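Local coordinates for protein FprA (Mycobacterium tuberculosis, PDB 1LQT) that catalyses electron transfer between NADPH and ferredoxin through a bound FAD and may supply electrons to P450 systems, at residues 178-181 / 182-185; 382-385 / 386-390; 426-429 / 430-433. All blocks are in the same frame, centred on the assembly; numbering follows the deposited sequence.

Interaction 1 of 3, residues 178-181 / 182-185; sequences IADH and ALES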
ATOM      1  N   ILE A 178       0.839  15.922  -1.928  1.00  9.05           N
ATOM      2  CA  ILE A 178       0.439  15.617  -0.559  1.00  8.98           C
ATOM      3  C   ILE A 178      -0.907  16.264  -0.253  1.00  9.08           C
ATOM      4  O   ILE A 178      -1.230  17.354  -0.747  1.00  9.37           O
ATOM      5  CB  ILE A 178       1.536  16.106   0.430  1.00  9.22           C
ATOM      6  CG1 ILE A 178       1.340  15.509   1.822  1.00  9.44           C
ATOM      7  CG2 ILE A 178       1.606  17.639   0.447  1.00  9.99           C
ATOM      8  CD1 ILE A 178       2.534  15.744   2.732  1.00 11.15           C
ATOM      9  N   ALA A 179      -1.683  15.628   0.612  1.00  9.27           N
ATOM     10  CA  ALA A 179      -2.943  16.188   1.043  1.00  9.60           C
ATOM     11  C   ALA A 179      -2.741  17.565   1.676  1.00 10.32           C
ATOM     12  O   ALA A 179      -1.866  17.754   2.533  1.00 10.69           O
ATOM     13  CB  ALA A 179      -3.570  15.286   2.070  1.00 10.37           C
ATOM     14  N   ASP A 180      -3.625  18.498   1.352  1.00 10.74           N
ATOM     15  CA  ASP A 180      -3.549  19.819   1.950  1.00 11.13           C
ATOM     16  C   ASP A 180      -3.673  19.752   3.469  1.00 11.44           C
ATOM     17  O   ASP A 180      -2.990  20.516   4.167  1.00 12.05           O
ATOM     18  CB  ASP A 180      -4.617  20.741   1.392  1.00 11.59           C
ATOM     19  CG  ASP A 180      -4.239  21.389   0.095  1.00 12.39           C
ATOM     20  OD1 ASP A 180      -3.062  21.355  -0.303  1.00 15.51           O
ATOM     21  OD2 ASP A 180      -5.115  22.051  -0.515  1.00 14.39           O
ATOM     22  N   HIS A 181      -4.493  18.859   4.020  1.00 11.76           N
ATOM     23  CA  HIS A 181      -4.632  18.808   5.456  1.00 12.67           C
ATOM     24  C   HIS A 181      -3.340  18.365   6.147  1.00 12.82           C
ATOM     25  O   HIS A 181      -3.034  18.774   7.269  1.00 14.28           O
ATOM     26  CB  HIS A 181      -5.864  17.951   5.835  1.00 13.48           C
ATOM     27  CG  HIS A 181      -5.902  16.544   5.275  1.00 14.21           C
ATOM     28  ND1 HIS A 181      -6.996  16.021   4.596  1.00 16.31           N
ATOM     29  CD2 HIS A 181      -5.022  15.519   5.393  1.00 14.62           C
ATOM     30  CE1 HIS A 181      -6.770  14.746   4.300  1.00 17.08           C
ATOM     31  NE2 HIS A 181      -5.582  14.418   4.772  1.00 16.02           N
ATOM     32  N   ALA A 182      -2.575  17.511   5.472  1.00 12.50           N
ATOM     33  CA  ALA A 182      -1.304  17.057   6.011  1.00 11.98           C
ATOM     34  C   ALA A 182      -0.275  18.178   5.904  1.00 12.78           C
ATOM     35  O   ALA A 182       0.473  18.409   6.842  1.00 13.10           O
ATOM     36  CB  ALA A 182      -0.833  15.819   5.296  1.00 12.50           C
ATOM     37  N   LEU A 183      -0.237  18.842   4.762  1.00 13.01           N
ATOM     38  CA  LEU A 183       0.693  19.940   4.588  1.00 14.03           C
ATOM     39  C   LEU A 183       0.443  20.959   5.703  1.00 13.84           C
ATOM     40  O   LEU A 183       1.391  21.476   6.315  1.00 15.35           O
ATOM     41  CB  LEU A 183       0.548  20.511   3.160  1.00 14.52           C
ATOM     42  CG  LEU A 183       1.460  21.647   2.752  1.00 16.59           C
ATOM     43  CD1 LEU A 183       2.901  21.212   2.799  1.00 18.27           C
ATOM     44  CD2 LEU A 183       1.049  22.034   1.352  1.00 17.49           C
ATOM     45  N   GLU A 184      -0.815  21.263   6.017  1.00 14.46           N
ATOM     46  CA  GLU A 184      -1.127  22.237   7.051  1.00 15.55           C
ATOM     47  C   GLU A 184      -0.562  21.807   8.405  1.00 15.01           C
ATOM     48  O   GLU A 184       0.013  22.637   9.138  1.00 16.94           O
ATOM     49  CB  GLU A 184      -2.622  22.409   7.143  1.00 16.11           C
ATOM     50  CG  GLU A 184      -3.217  23.132   5.949  1.00 22.31           C
ATOM     51  CD  GLU A 184      -4.741  23.165   5.958  1.00 29.49           C
ATOM     52  OE1 GLU A 184      -5.375  22.276   6.562  1.00 32.11           O
ATOM     53  OE2 GLU A 184      -5.322  24.109   5.361  1.00 36.10           O
ATOM     54  N   SER A 185      -0.697  20.518   8.745  1.00 14.53           N
ATOM     55  CA  SER A 185      -0.177  20.011  10.010  1.00 14.33           C
ATOM     56  C   SER A 185       1.334  19.939  10.080  1.00 14.20           C
ATOM     57  O   SER A 185       1.899  19.965  11.176  1.00 15.01           O
ATOM     58  CB  SER A 185      -0.744  18.633  10.277  1.00 15.00           C
ATOM     59  OG  SER A 185      -2.135  18.714  10.435  1.00 17.59           O
TER
HETATM   60  O   HOH W   1      -5.036  19.104   9.261  1.00 27.99           O
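Leu183 N donates to Ala179 O at 3.0 Å in a nearly straight bond (N-H...O 169°), which closes the first turn of helix 180-186. Ala179 occupies the N-cap position, and its carbonyl oxygen also receives a weak bond from Ala182 N. Glu184 N and Ser185 N continue the i to i+4 pattern onto Asp180 O and His181 O. A water donates to His181 O at 2.8 Å and also bonds Ser185 OG at 3.2 Å, so this carbonyl is gripped by both the backbone and solvent.

His181 turns back from the helix toward the cap. Its CB lies against Ala182 N; with chi1 at 55°, CG takes the position between the backbone N and the carbonyl carbon, which keeps the ring near that same amide. Such a conformation is easier to accept in a first turn, where no earlier helical turn stands in the way. CD2 reaches to 3.2 Å from Ala182 N, which lies oblique to the ring. Ala179 CB packs against one ring face, 3.4 Å above the plane and offset toward the rim. At the tip, NE2 is hydrogen-bonded to Trp131 O, and the ring also stacks with that of Trp131; together these fix its rotation.

On the apolar side, Ile178 and Leu183 cross at about a right angle, with Ile178 CG2 4.1 Å from Leu183 CB. They join the residue just before the cap to the fourth residue of the helix, the spacing of a hydrophobic staple. Ile178 CG1 also lies 4.1 Å from Ala182 CB.

Asp180 OD1 turns elsewhere, to a salt bridge with Arg439. The start of helix 180-186 thus packs against helix 170-173, where Leu173 meets Ile178 and Leu183, and against helix 125-132, whose Trp131 and Tyr132 touch Ala182.

Interaction 2 of 3, residues 382-385 / 386-390; sequences LIKN and LGNAK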
ATOM      1  N   LEU A 382      -7.039 -18.872 -15.056  1.00 11.56           N
ATOM      2  CA  LEU A 382      -8.408 -18.488 -15.312  1.00 11.24           C
ATOM      3  C   LEU A 382      -8.826 -18.841 -16.738  1.00 11.76           C
ATOM      4  O   LEU A 382      -9.900 -19.425 -16.965  1.00 12.36           O
ATOM      5  CB  LEU A 382      -8.529 -16.981 -15.043  1.00 10.81           C
ATOM      6  CG  LEU A 382      -9.856 -16.285 -15.260  1.00 11.29           C
ATOM      7  CD1 LEU A 382      -9.848 -14.960 -14.532  1.00 11.77           C
ATOM      8  CD2 LEU A 382     -10.162 -16.062 -16.705  1.00 11.40           C
ATOM      9  N   ILE A 383      -7.991 -18.491 -17.701  1.00 11.86           N
ATOM     10  CA  ILE A 383      -8.332 -18.692 -19.105  1.00 12.43           C
ATOM     11  C   ILE A 383      -8.360 -20.184 -19.434  1.00 13.02           C
ATOM     12  O   ILE A 383      -9.241 -20.648 -20.153  1.00 14.34           O
ATOM     13  CB  ILE A 383      -7.366 -17.933 -20.010  1.00 12.62           C
ATOM     14  CG1 ILE A 383      -7.659 -16.436 -19.862  1.00 13.14           C
ATOM     15  CG2 ILE A 383      -7.502 -18.357 -21.477  1.00 13.17           C
ATOM     16  CD1 ILE A 383      -6.827 -15.542 -20.662  1.00 14.91           C
ATOM     17  N   LYS A 384      -7.409 -20.941 -18.898  1.00 13.33           N
ATOM     18  CA  LYS A 384      -7.442 -22.395 -19.078  1.00 14.00           C
ATOM     19  C   LYS A 384      -8.752 -22.968 -18.551  1.00 14.22           C
ATOM     20  O   LYS A 384      -9.374 -23.819 -19.201  1.00 15.37           O
ATOM     21  CB  LYS A 384      -6.240 -23.033 -18.387  1.00 14.76           C
ATOM     22  CG  LYS A 384      -6.256 -24.580 -18.318  1.00 17.35           C
ATOM     23  CD  LYS A 384      -4.923 -25.102 -17.750  1.00 23.86           C
ATOM     24  CE  LYS A 384      -4.904 -26.622 -17.450  1.00 27.39           C
ATOM     25  NZ  LYS A 384      -3.587 -27.006 -16.833  1.00 31.34           N
ATOM     26  N   ASN A 385      -9.174 -22.511 -17.369  1.00 14.09           N
ATOM     27  CA  ASN A 385     -10.395 -23.023 -16.768  1.00 13.91           C
ATOM     28  C   ASN A 385     -11.630 -22.652 -17.561  1.00 14.39           C
ATOM     29  O   ASN A 385     -12.524 -23.462 -17.722  1.00 16.28           O
ATOM     30  CB  ASN A 385     -10.523 -22.544 -15.311  1.00 14.28           C
ATOM     31  CG  ASN A 385      -9.534 -23.194 -14.382  1.00 15.12           C
ATOM     32  OD1 ASN A 385      -9.247 -22.633 -13.290  1.00 16.97           O
ATOM     33  ND2 ASN A 385      -9.029 -24.344 -14.745  1.00 17.16           N
ATOM     34  N   LEU A 386     -11.653 -21.467 -18.157  1.00 14.13           N
ATOM     35  CA  LEU A 386     -12.803 -21.108 -18.992  1.00 15.11           C
ATOM     36  C   LEU A 386     -12.880 -21.994 -20.221  1.00 15.78           C
ATOM     37  O   LEU A 386     -13.966 -22.380 -20.625  1.00 16.79           O
ATOM     38  CB  LEU A 386     -12.737 -19.662 -19.441  1.00 15.23           C
ATOM     39  CG  LEU A 386     -12.958 -18.598 -18.375  1.00 16.43           C
ATOM     40  CD1 LEU A 386     -12.830 -17.254 -19.036  1.00 18.94           C
ATOM     41  CD2 LEU A 386     -14.288 -18.749 -17.691  1.00 18.75           C
ATOM     42  N   GLY A 387     -11.718 -22.248 -20.818  1.00 16.24           N
ATOM     43  CA  GLY A 387     -11.610 -23.076 -22.003  1.00 17.05           C
ATOM     44  C   GLY A 387     -12.121 -24.467 -21.712  1.00 17.47           C
ATOM     45  O   GLY A 387     -12.832 -25.097 -22.509  1.00 19.03           O
ATOM     46  N   ASN A 388     -11.740 -25.001 -20.572  1.00 18.36           N
ATOM     47  CA  ASN A 388     -12.227 -26.321 -20.184  1.00 19.18           C
ATOM     48  C   ASN A 388     -13.739 -26.322 -20.022  1.00 19.91           C
ATOM     49  O   ASN A 388     -14.420 -27.282 -20.432  1.00 21.03           O
ATOM     50  CB  ASN A 388     -11.605 -26.774 -18.883  1.00 19.86           C
ATOM     51  CG  ASN A 388     -10.143 -27.106 -19.004  1.00 21.65           C
ATOM     52  OD1 ASN A 388      -9.442 -27.236 -17.983  1.00 24.58           O
ATOM     53  ND2 ASN A 388      -9.656 -27.241 -20.231  1.00 23.85           N
ATOM     54  N   ALA A 389     -14.272 -25.271 -19.414  1.00 21.32           N
ATOM     55  CA  ALA A 389     -15.706 -25.142 -19.247  1.00 22.20           C
ATOM     56  C   ALA A 389     -16.420 -25.035 -20.593  1.00 23.13           C
ATOM     57  O   ALA A 389     -17.474 -25.643 -20.793  1.00 23.49           O
ATOM     58  CB  ALA A 389     -16.027 -23.926 -18.387  1.00 22.46           C
ATOM     59  N   LYS A 390     -15.860 -24.277 -21.524  1.00 23.75           N
ATOM     60  CA  LYS A 390     -16.468 -24.104 -22.843  1.00 24.58           C
ATOM     61  C   LYS A 390     -16.518 -25.443 -23.584  1.00 25.20           C
ATOM     62  O   LYS A 390     -17.503 -25.775 -24.254  1.00 26.52           O
ATOM     63  CB  LYS A 390     -15.654 -23.094 -23.649  1.00 24.79           C
ATOM     64  CG  LYS A 390     -16.226 -22.749 -25.030  1.00 26.08           C
ATOM     65  CD  LYS A 390     -15.194 -22.004 -25.850  1.00 28.29           C
ATOM     66  CE  LYS A 390     -15.675 -21.705 -27.256  1.00 30.64           C
ATOM     67  NZ  LYS A 390     -14.641 -20.959 -28.014  1.00 32.57           N
TER
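Leu382 and Leu386, one helical turn apart, run alongside each other in a common direction, with Leu382 CD2 3.7 Å from Leu386 CD1. In Leu382, CG stands anti to the backbone N (chi1 179°), which brings CD2 up against its partner. Leu386 CG also rests on the backbone, 3.5 Å from Leu382 O.

Backbone bonds join the same turns. Leu386 N donates to Leu382 O at 2.9 Å, and Gly387 N, Asn388 N and Ala389 N reach Ile383 O, Lys384 O and Asn385 O in the regular i to i+4 order of an alpha helix.

This is the C-terminal part of helix 370-391, which packs beside the Rossmann-type FAD-binding sheet. The leucine pair faces inward: Leu382 rests on Ala99 and Ile101 of strand 99-102 and on Leu22 of helix 13-28, while Leu386 meets Tyr4 of strand 4-9.

Polar side chains occupy other sides of the helix. Asn388 leans across the foot of Lys384: its amide carbon CG rests on the backbone carbonyl, 3.4 Å from Lys384 O, and its OD1 comes to 4.2 Å from Lys384 CG. Asn385 OD1 is hydrogen-bonded to Tyr355 OH, on strand 354-356 of the same sheet.

Interaction 3 of 3, residues 426-429 / 430-433; sequences IDAF and ERAA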
ATOM      1  N   ILE A 426     -12.771  14.190 -12.365  1.00  8.83           N
ATOM      2  CA  ILE A 426     -12.055  14.302 -11.098  1.00  8.54           C
ATOM      3  C   ILE A 426     -10.569  14.547 -11.344  1.00  8.44           C
ATOM      4  O   ILE A 426      -9.969  15.423 -10.745  1.00  8.49           O
ATOM      5  CB  ILE A 426     -12.251  13.042 -10.243  1.00  9.10           C
ATOM      6  CG1 ILE A 426     -13.702  12.944  -9.741  1.00  9.83           C
ATOM      7  CG2 ILE A 426     -11.268  13.019  -9.063  1.00  9.16           C
ATOM      8  CD1 ILE A 426     -14.058  11.597  -9.110  1.00  9.93           C
ATOM      9  N   ASP A 427      -9.973  13.720 -12.205  1.00  8.36           N
ATOM     10  CA  ASP A 427      -8.555  13.806 -12.496  1.00  8.53           C
ATOM     11  C   ASP A 427      -8.184  15.194 -13.019  1.00  8.44           C
ATOM     12  O   ASP A 427      -7.220  15.811 -12.564  1.00  9.23           O
ATOM     13  CB  ASP A 427      -8.210  12.715 -13.495  1.00  8.93           C
ATOM     14  CG  ASP A 427      -6.767  12.669 -13.863  1.00  9.46           C
ATOM     15  OD1 ASP A 427      -5.914  12.820 -12.972  1.00 11.06           O
ATOM     16  OD2 ASP A 427      -6.451  12.526 -15.047  1.00 10.73           O
ATOM     17  N   ALA A 428      -8.950  15.672 -13.989  1.00  9.14           N
ATOM     18  CA  ALA A 428      -8.682  16.975 -14.546  1.00  9.09           C
ATOM     19  C   ALA A 428      -8.812  18.067 -13.499  1.00  8.74           C
ATOM     20  O   ALA A 428      -8.012  19.008 -13.482  1.00  9.21           O
ATOM     21  CB  ALA A 428      -9.622  17.223 -15.706  1.00  9.33           C
ATOM     22  N   PHE A 429      -9.824  17.968 -12.661  1.00  8.95           N
ATOM     23  CA  PHE A 429     -10.015  18.947 -11.600  1.00  8.71           C
ATOM     24  C   PHE A 429      -8.806  18.994 -10.683  1.00  8.77           C
ATOM     25  O   PHE A 429      -8.302  20.063 -10.356  1.00  8.69           O
ATOM     26  CB  PHE A 429     -11.282  18.564 -10.836  1.00  8.74           C
ATOM     27  CG  PHE A 429     -11.733  19.563  -9.809  1.00  8.92           C
ATOM     28  CD1 PHE A 429     -12.779  20.442 -10.076  1.00  9.47           C
ATOM     29  CD2 PHE A 429     -11.144  19.614  -8.550  1.00  9.62           C
ATOM     30  CE1 PHE A 429     -13.225  21.318  -9.127  1.00 10.05           C
ATOM     31  CE2 PHE A 429     -11.574  20.503  -7.621  1.00 10.65           C
ATOM     32  CZ  PHE A 429     -12.615  21.358  -7.912  1.00 10.39           C
ATOM     33  N   GLU A 430      -8.344  17.835 -10.243  1.00  8.57           N
ATOM     34  CA  GLU A 430      -7.240  17.763  -9.314  1.00  8.81           C
ATOM     35  C   GLU A 430      -5.962  18.296  -9.932  1.00  8.54           C
ATOM     36  O   GLU A 430      -5.232  19.051  -9.317  1.00  8.76           O
ATOM     37  CB  GLU A 430      -7.060  16.329  -8.832  1.00  8.55           C
ATOM     38  CG  GLU A 430      -8.195  15.796  -7.977  1.00  8.29           C
ATOM     39  CD  GLU A 430      -7.905  14.414  -7.429  1.00  8.43           C
ATOM     40  OE1 GLU A 430      -7.101  13.684  -8.060  1.00  9.90           O
ATOM     41  OE2 GLU A 430      -8.454  14.060  -6.368  1.00  8.33           O
ATOM     42  N   ARG A 431      -5.686  17.905 -11.165  1.00  8.84           N
ATOM     43  CA  ARG A 431      -4.479  18.371 -11.825  1.00  8.71           C
ATOM     44  C   ARG A 431      -4.495  19.877 -12.032  1.00  9.09           C
ATOM     45  O   ARG A 431      -3.511  20.552 -11.808  1.00  9.32           O
ATOM     46  CB  ARG A 431      -4.212  17.620 -13.127  1.00  9.52           C
ATOM     47  CG  ARG A 431      -3.715  16.207 -12.935  1.00  9.91           C
ATOM     48  CD  ARG A 431      -3.356  15.478 -14.217  1.00 10.49           C
ATOM     49  NE  ARG A 431      -4.547  15.019 -14.906  1.00 11.06           N
ATOM     50  CZ  ARG A 431      -5.138  15.628 -15.927  1.00 11.17           C
ATOM     51  NH1 ARG A 431      -4.656  16.747 -16.461  1.00 13.06           N
ATOM     52  NH2 ARG A 431      -6.236  15.100 -16.403  1.00 11.65           N
ATOM     53  N   ALA A 432      -5.636  20.412 -12.464  1.00  9.36           N
ATOM     54  CA  ALA A 432      -5.738  21.857 -12.685  1.00 10.02           C
ATOM     55  C   ALA A 432      -5.634  22.621 -11.377  1.00 10.40           C
ATOM     56  O   ALA A 432      -5.214  23.769 -11.371  1.00 11.97           O
ATOM     57  CB  ALA A 432      -7.033  22.196 -13.404  1.00 10.19           C
ATOM     58  N   ALA A 433      -6.012  22.008 -10.264  1.00  9.71           N
ATOM     59  CA  ALA A 433      -5.868  22.631  -8.971  1.00 10.51           C
ATOM     60  C   ALA A 433      -4.406  22.739  -8.563  1.00 10.62           C
ATOM     61  O   ALA A 433      -4.016  23.676  -7.908  1.00 12.74           O
ATOM     62  CB  ALA A 433      -6.652  21.864  -7.931  1.00 10.57           C
TER
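Asp427 and Arg431 form a salt bridge across one turn of helix 420-434. Arg431 NH2 donates to Asp427 OD2 at 2.9 Å, with the oxygen close to the guanidinium plane. The carboxylate is met differently: NH2 approaches OD2 from above its plane, 69° out of it, and the two flat groups are 63° apart. The pair is therefore not a coplanar bidentate one. Arg431 NE shares itself between the two oxygens in weak bonds, 3.1 Å to Asp427 OD2 and 3.2 Å to Asp427 OD1. A bend at chi3 (-77°) carries the arginine head back along the helix to the acid, and one guanidinium face comes to lie over Asp427 O and Ala428 CA.

On another side of the helix, Ile426 and Glu430 run alongside each other in the same direction, with Ile426 CG2 4.0 Å from Glu430 CD. Here a methyl group packs against the carboxylate end of a buried acid. The backbone amides of Glu430, Arg431, Ala432 and Ala433 bond to the carbonyl oxygens of residues 426 to 429.

The next shell ties the two acids together. Asp427 OD1 and Glu430 OE1 stand 5.1 Å apart, and Arg441 makes salt bridges to both, probably offsetting the repulsion between them. Glu430 OE1 also meets Arg50 and OE2 accepts from Leu444 N, so both buried oxygens are satisfied, while Leu450 of helix 447-454 lies against Ile426 and Glu430.

An acid followed four residues later by a base is the classic intrahelical salt bridge, in the order that suits the helix geometry; here it is extended by Arg441 into a charge network joining helix 420-434 to the chain that follows.

Along the chain the three contacts follow in series, none nested in or crossing another; each is local to a helix and closes no loop longer than about a turn and a half. Interaction 1 starts helix 180-186, which precedes strand 193-197 of the parallel sheet on the NADP side. Interaction 2 comes much later, on helix 370-391 beside the FAD-binding sheet; its centre is about 49 Å from that of interaction 1, on the opposite side of the chain's centre. Interaction 3, in the C-terminal region, lies about 17 Å from interaction 1, centre to centre. These two do not touch, but residues 439-445, after helix 420-434, meet both, with Val442 against Asp180 and Ala433.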